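Local structure of SAM-dependent methyltransferase (3GGD) at residues D17-E20 with Q21-K25; L206-P209 with D210-I213. The protein probably transfers methyl groups from S-adenosyl-L-methionine to a substrate not yet identified, and binds the product S-adenosyl-L-homocysteine. All coordinates share one frame; numbering follows the deposited sequence. Where two conformers were deposited one is given.

Contact 1. Residues D17-E20 with Q21-K25. With SAH (S-adenosyl-L-homocysteine), chain E.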
loop_
_atom_site.group_PDB
_atom_site.type_symbol
_atom_site.label_atom_id
_atom_site.label_comp_id
_atom_site.label_asym_id
_atom_site.label_seq_id
_atom_site.Cartn_x
_atom_site.Cartn_y
_atom_site.Cartn_z
ATOM N N ASP A 17 9.748 0.821 -12.750
ATOM C CA ASP A 17 9.431 1.512 -13.994
ATOM C C ASP A 17 7.933 1.648 -14.263
ATOM O O ASP A 17 7.441 2.713 -14.674
ATOM C CB ASP A 17 10.072 0.781 -15.171
ATOM C CG ASP A 17 11.598 0.940 -15.228
ATOM O OD1 ASP A 17 12.185 1.726 -14.444
ATOM O OD2 ASP A 17 12.202 0.271 -16.091
ATOM N N ALA A 18 7.198 0.565 -14.030
ATOM C CA ALA A 18 5.755 0.556 -14.320
ATOM C C ALA A 18 5.028 1.590 -13.455
ATOM O O ALA A 18 4.205 2.392 -13.952
ATOM C CB ALA A 18 5.191 -0.847 -14.113
ATOM N N TRP A 19 5.354 1.591 -12.163
ATOM C CA TRP A 19 4.741 2.514 -11.222
ATOM C C TRP A 19 5.103 3.973 -11.470
ATOM O O TRP A 19 4.253 4.849 -11.330
ATOM C CB TRP A 19 5.040 2.112 -9.770
ATOM C CG TRP A 19 4.132 1.022 -9.297
ATOM C CD1 TRP A 19 4.411 -0.325 -9.237
ATOM C CD2 TRP A 19 2.763 1.166 -8.916
ATOM N NE1 TRP A 19 3.288 -1.013 -8.813
ATOM C CE2 TRP A 19 2.276 -0.120 -8.589
ATOM C CE3 TRP A 19 1.904 2.260 -8.810
ATOM C CZ2 TRP A 19 0.983 -0.339 -8.133
ATOM C CZ3 TRP A 19 0.615 2.049 -8.364
ATOM C CH2 TRP A 19 0.158 0.758 -8.040
ATOM N N GLU A 20 6.364 4.238 -11.813
ATOM C CA GLU A 20 6.736 5.593 -12.178
ATOM C C GLU A 20 6.016 6.013 -13.466
ATOM O O GLU A 20 5.577 7.169 -13.578
ATOM C CB GLU A 20 8.251 5.752 -12.285
ATOM C CG GLU A 20 8.732 7.103 -12.898
ATOM C CD GLU A 20 8.214 8.343 -12.148
ATOM O OE1 GLU A 20 7.914 8.255 -10.929
ATOM O OE2 GLU A 20 8.171 9.422 -12.775
ATOM N N GLN A 21 5.843 5.097 -14.417
ATOM C CA GLN A 21 5.103 5.453 -15.642
ATOM C C GLN A 21 3.647 5.830 -15.293
ATOM O O GLN A 21 3.117 6.867 -15.748
ATOM C CB GLN A 21 5.162 4.335 -16.669
ATOM C CG GLN A 21 4.701 4.821 -18.065
ATOM C CD GLN A 21 4.511 3.685 -19.098
ATOM O OE1 GLN A 21 3.844 2.652 -18.818
ATOM N NE2 GLN A 21 5.084 3.875 -20.280
ATOM N N TYR A 22 3.036 5.042 -14.401
ATOM C CA TYR A 22 1.681 5.335 -13.966
ATOM C C TYR A 22 1.569 6.695 -13.269
ATOM O O TYR A 22 0.694 7.501 -13.592
ATOM C CB TYR A 22 1.180 4.271 -12.996
ATOM C CG TYR A 22 -0.107 4.673 -12.316
ATOM C CD1 TYR A 22 -1.349 4.579 -12.992
ATOM C CD2 TYR A 22 -0.098 5.175 -11.023
ATOM C CE1 TYR A 22 -2.530 4.946 -12.392
ATOM C CE2 TYR A 22 -1.301 5.554 -10.402
ATOM C CZ TYR A 22 -2.503 5.438 -11.083
ATOM O OH TYR A 22 -3.667 5.810 -10.470
ATOM N N TRP A 23 2.461 6.929 -12.310
ATOM C CA TRP A 23 2.409 8.153 -11.520
ATOM C C TRP A 23 2.775 9.350 -12.343
ATOM O O TRP A 23 2.174 10.408 -12.196
ATOM C CB TRP A 23 3.281 8.050 -10.280
ATOM C CG TRP A 23 2.638 7.332 -9.132
ATOM C CD1 TRP A 23 3.079 6.179 -8.526
ATOM C CD2 TRP A 23 1.456 7.729 -8.410
ATOM N NE1 TRP A 23 2.263 5.855 -7.485
ATOM C CE2 TRP A 23 1.250 6.780 -7.397
ATOM C CE3 TRP A 23 0.563 8.804 -8.526
ATOM C CZ2 TRP A 23 0.209 6.881 -6.482
ATOM C CZ3 TRP A 23 -0.509 8.892 -7.631
ATOM C CH2 TRP A 23 -0.674 7.945 -6.620
ATOM N N ASN A 24 3.719 9.199 -13.256
ATOM C CA ASN A 24 4.030 10.338 -14.116
ATOM C C ASN A 24 2.834 10.700 -15.039
ATOM O O ASN A 24 2.543 11.882 -15.285
ATOM C CB ASN A 24 5.267 10.107 -14.950
ATOM C CG ASN A 24 5.791 11.413 -15.564
ATOM O OD1 ASN A 24 5.698 11.608 -16.759
ATOM N ND2 ASN A 24 6.275 12.323 -14.733
ATOM N N LYS A 25 2.150 9.684 -15.548
ATOM C CA LYS A 25 0.957 9.921 -16.346
ATOM C C LYS A 25 -0.101 10.618 -15.501
ATOM O O LYS A 25 -0.765 11.558 -15.962
ATOM C CB LYS A 25 0.396 8.616 -16.905
ATOM C CG LYS A 25 -0.940 8.827 -17.570
ATOM C CD LYS A 25 -1.712 7.605 -17.766
ATOM C CE LYS A 25 -2.244 7.002 -16.508
ATOM N NZ LYS A 25 -2.510 5.577 -16.945
HETATM N N SAH E . -0.455 3.590 0.162
HETATM C CA SAH E . -0.931 4.527 -0.890
HETATM C CB SAH E . -0.670 4.028 -2.327
HETATM C CG SAH E . -1.215 2.655 -2.759
HETATM S SD SAH E . -0.900 2.283 -4.494
HETATM C C SAH E . -2.410 4.846 -0.730
HETATM O O SAH E . -2.889 5.888 -1.246
HETATM O OXT SAH E . -3.152 4.077 -0.119
HETATM C "C5'" SAH E . 0.580 1.319 -4.364
HETATM C "C4'" SAH E . 1.852 2.194 -4.157
HETATM O "O4'" SAH E . 3.014 1.340 -4.028
HETATM C "C3'" SAH E . 2.212 3.168 -5.293
HETATM O "O3'" SAH E . 2.393 4.496 -4.835
HETATM C "C2'" SAH E . 3.534 2.644 -5.839
HETATM O "O2'" SAH E . 4.380 3.614 -6.491
HETATM C "C1'" SAH E . 4.138 1.978 -4.617
HETATM N N9 SAH E . 5.189 1.002 -4.930
HETATM C C8 SAH E . 5.125 0.083 -5.933
HETATM N N7 SAH E . 6.234 -0.675 -5.931
HETATM C C5 SAH E . 7.022 -0.217 -4.912
HETATM C C6 SAH E . 8.353 -0.554 -4.419
HETATM N N6 SAH E . 8.997 -1.547 -5.074
HETATM N N1 SAH E . 8.884 0.128 -3.393
HETATM C C2 SAH E . 8.182 1.148 -2.804
HETATM N N3 SAH E . 6.971 1.501 -3.235
HETATM C C4 SAH E . 6.366 0.892 -4.273
#
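Glu-20 and Asn-24 share the shortest backbone bond of this helical stretch: Asn-24 N donates to Glu-20 O over 2.8 Å. It belongs to the run of i to i+4 bonds in helix 15-29. The two side chains also touch, Glu-20 OE2 lying 3.7 Å from Asn-24 CB. Their polar ends meet on Ser-89, which hydrogen-bonds both Glu-20 OE2 and Asn-24 ND2. Glu-20 OE1 is taken by Ser-87.

Trp-19, Tyr-22 and Trp-23 form an aromatic cluster. The six-membered ring of Trp-19 turns its edge toward the face of Tyr-22 in an offset edge-to-face pair, with planes at 80°. Trp-19 and Trp-23 meet obliquely, CE3 of the first 4.1 Å from CD1 of the second.

Both indoles serve the bound S-adenosyl-L-homocysteine. Trp-19 lays one face on it, with CD1 3.4 Å from the adenine C8 and CE3 3.4 Å from the ribose C2'. With CG of Trp-23 anti to the carbonyl carbon (chi1 -82°), the indole lies beside the Trp-19 carbonyl and its NE1 reaches the ribose hydroxyls. NE1 donates to O3' at 3.0 Å and more weakly to O2' at 3.2 Å; neither bond is straight. Asp-85 and other pocket residues bond the same ligand. One turn of helix thus supplies both an apolar surface and a polar donor, a pairing suited to reading the ribose and the adenine beside it.

Contact 2. Residues L206-P209 with D210-I213. With CO (cobalt (II) ion), chain C; EDO (1,2-ethanediol), chain O.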
loop_
_atom_site.group_PDB
_atom_site.type_symbol
_atom_site.label_atom_id
_atom_site.label_comp_id
_atom_site.label_asym_id
_atom_site.label_seq_id
_atom_site.Cartn_x
_atom_site.Cartn_y
_atom_site.Cartn_z
ATOM N N LEU A 206 4.286 -16.980 5.426
ATOM C CA LEU A 206 5.250 -17.307 4.388
ATOM C C LEU A 206 6.395 -16.301 4.409
ATOM O O LEU A 206 7.554 -16.707 4.417
ATOM C CB LEU A 206 4.578 -17.326 3.000
ATOM C CG LEU A 206 5.424 -17.609 1.757
ATOM C CD1 LEU A 206 6.145 -18.977 1.818
ATOM C CD2 LEU A 206 4.559 -17.542 0.468
ATOM N N TYR A 207 6.079 -15.004 4.397
ATOM C CA TYR A 207 7.110 -13.974 4.313
ATOM C C TYR A 207 7.642 -13.495 5.648
ATOM O O TYR A 207 8.774 -12.956 5.701
ATOM C CB TYR A 207 6.647 -12.757 3.467
ATOM C CG TYR A 207 6.263 -13.181 2.069
ATOM C CD1 TYR A 207 7.201 -13.733 1.216
ATOM C CD2 TYR A 207 4.928 -13.122 1.641
ATOM C CE1 TYR A 207 6.841 -14.198 -0.051
ATOM C CE2 TYR A 207 4.546 -13.583 0.371
ATOM C CZ TYR A 207 5.499 -14.115 -0.463
ATOM O OH TYR A 207 5.120 -14.565 -1.702
ATOM N N PHE A 208 6.858 -13.700 6.708
ATOM C CA PHE A 208 7.205 -13.233 8.040
ATOM C C PHE A 208 7.051 -14.299 9.093
ATOM O O PHE A 208 6.372 -14.111 10.087
ATOM C CB PHE A 208 6.341 -12.032 8.427
ATOM C CG PHE A 208 6.413 -10.877 7.443
ATOM C CD1 PHE A 208 7.520 -10.038 7.409
ATOM C CD2 PHE A 208 5.355 -10.618 6.570
ATOM C CE1 PHE A 208 7.587 -8.978 6.484
ATOM C CE2 PHE A 208 5.415 -9.565 5.660
ATOM C CZ PHE A 208 6.532 -8.739 5.615
ATOM N N PRO A 209 7.712 -15.423 8.906
ATOM C CA PRO A 209 7.552 -16.493 9.885
ATOM C C PRO A 209 8.100 -16.111 11.285
ATOM O O PRO A 209 7.732 -16.730 12.277
ATOM C CB PRO A 209 8.340 -17.661 9.269
ATOM C CG PRO A 209 9.337 -16.992 8.417
ATOM C CD PRO A 209 8.661 -15.766 7.849
ATOM N N ASP A 210 8.995 -15.124 11.332
ATOM C CA ASP A 210 9.585 -14.633 12.565
ATOM C C ASP A 210 8.728 -13.538 13.220
ATOM O O ASP A 210 9.157 -12.913 14.171
ATOM C CB ASP A 210 11.024 -14.127 12.334
ATOM C CG ASP A 210 11.182 -13.182 11.130
ATOM O OD1 ASP A 210 10.318 -13.151 10.214
ATOM O OD2 ASP A 210 12.266 -12.545 11.044
ATOM N N PHE A 211 7.519 -13.312 12.718
ATOM C CA PHE A 211 6.647 -12.289 13.304
ATOM C C PHE A 211 5.409 -12.865 14.002
ATOM O O PHE A 211 4.884 -13.895 13.619
ATOM C CB PHE A 211 6.208 -11.269 12.237
ATOM C CG PHE A 211 7.285 -10.284 11.869
ATOM C CD1 PHE A 211 8.442 -10.718 11.210
ATOM C CD2 PHE A 211 7.182 -8.937 12.230
ATOM C CE1 PHE A 211 9.468 -9.824 10.893
ATOM C CE2 PHE A 211 8.216 -8.041 11.925
ATOM C CZ PHE A 211 9.342 -8.473 11.249
ATOM N N GLU A 212 4.974 -12.163 15.040
ATOM C CA GLU A 212 3.736 -12.421 15.760
ATOM C C GLU A 212 2.656 -11.569 15.099
ATOM O O GLU A 212 2.939 -10.443 14.702
ATOM C CB GLU A 212 3.910 -11.964 17.218
ATOM C CG GLU A 212 2.813 -12.395 18.162
ATOM C CD GLU A 212 2.963 -11.822 19.568
ATOM O OE1 GLU A 212 3.991 -11.168 19.867
ATOM O OE2 GLU A 212 2.029 -12.010 20.365
ATOM N N ILE A 213 1.441 -12.096 14.963
ATOM C CA ILE A 213 0.309 -11.312 14.508
ATOM C C ILE A 213 -0.374 -10.811 15.784
ATOM O O ILE A 213 -0.852 -11.598 16.567
ATOM C CB ILE A 213 -0.681 -12.147 13.674
ATOM C CG1 ILE A 213 0.031 -12.711 12.435
ATOM C CG2 ILE A 213 -2.005 -11.309 13.372
ATOM C CD1 ILE A 213 -0.782 -13.708 11.597
HETATM CO CO CO C . 13.633 -12.286 12.506
HETATM C C1 EDO O . 0.952 -15.160 14.709
HETATM O O1 EDO O . 1.321 -14.900 16.043
HETATM C C2 EDO O . 0.844 -16.647 14.442
HETATM O O2 EDO O . 0.805 -16.793 13.030
HETATM O O HOH W 1 3.866 -14.655 11.141
#
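Phe-208 and Phe-211 pack as a T-shaped aromatic pair. The edge of Phe-208 is directed at the face of Phe-211, with centroids 5.4 Å apart and planes at 73°. Phe-208 CD1 sits over that face. Phe-208 CB adds an apolar contact of 3.7 Å with Phe-211 CD1. Leu-149 and Leu-153 of helix 142-153 touch Phe-208 and Phe-211 respectively. Ile-242 of strand 237-244 touches both side chains.

The backbone bond is Phe-211 N to Phe-208 O, 3.0 Å long. The donor stands well above the carbonyl plane. This closes a type I beta turn from Phe-208 to Phe-211, with Pro-209 and Asp-210 at its corners. The turn joins helix 201-207 to strand 211-217, an outermost strand of the Rossmann-like methyltransferase sheet. Water 1 donates to Phe-208 O and to Phe-211 O, at 2.8 Å each, bridging the ends of the turn. Further along the strand, Ile-213 N donates to O1 of a 1,2-ethanediol, probably from the crystallisation liquor.

The charged and metal contacts gather on Asp-210. Its OD2 binds the cobalt ion at 2.0 Å, and His-244 binds the same metal. Its OD1 makes a salt bridge with Arg-150. With chi1 at 48°, CG of Asp-210 stands between the backbone N and the carbonyl carbon, and OD1 comes back over the turn, 3.7 Å from Pro-209 N. That oxygen also lies in the plane of the Phe-211 ring at its edge, 3.2 Å from Phe-211 CD1.

In the fold
Contact 1 and contact 2 lie on opposite sides of the chain's centre, with centres about 31 Å apart. Both are local and partly buried. In both, the aromatic residues are buried, while the acidic side chains Glu-20 and Asp-210 are partly exposed. They share no helix or strand. Contact 1 is wholly helical, within helix 15-29, and its two indoles form part of the cofactor pocket. Contact 2 is a turn between helix 201-207 and strand 211-217, at one edge of the sheet; its rings pack against neighbouring helix and strand instead of a ligand. Polar chemistry differs accordingly: a single indole N-H meets the ribose at contact 1, while a carboxylate meets metal and arginine at contact 2.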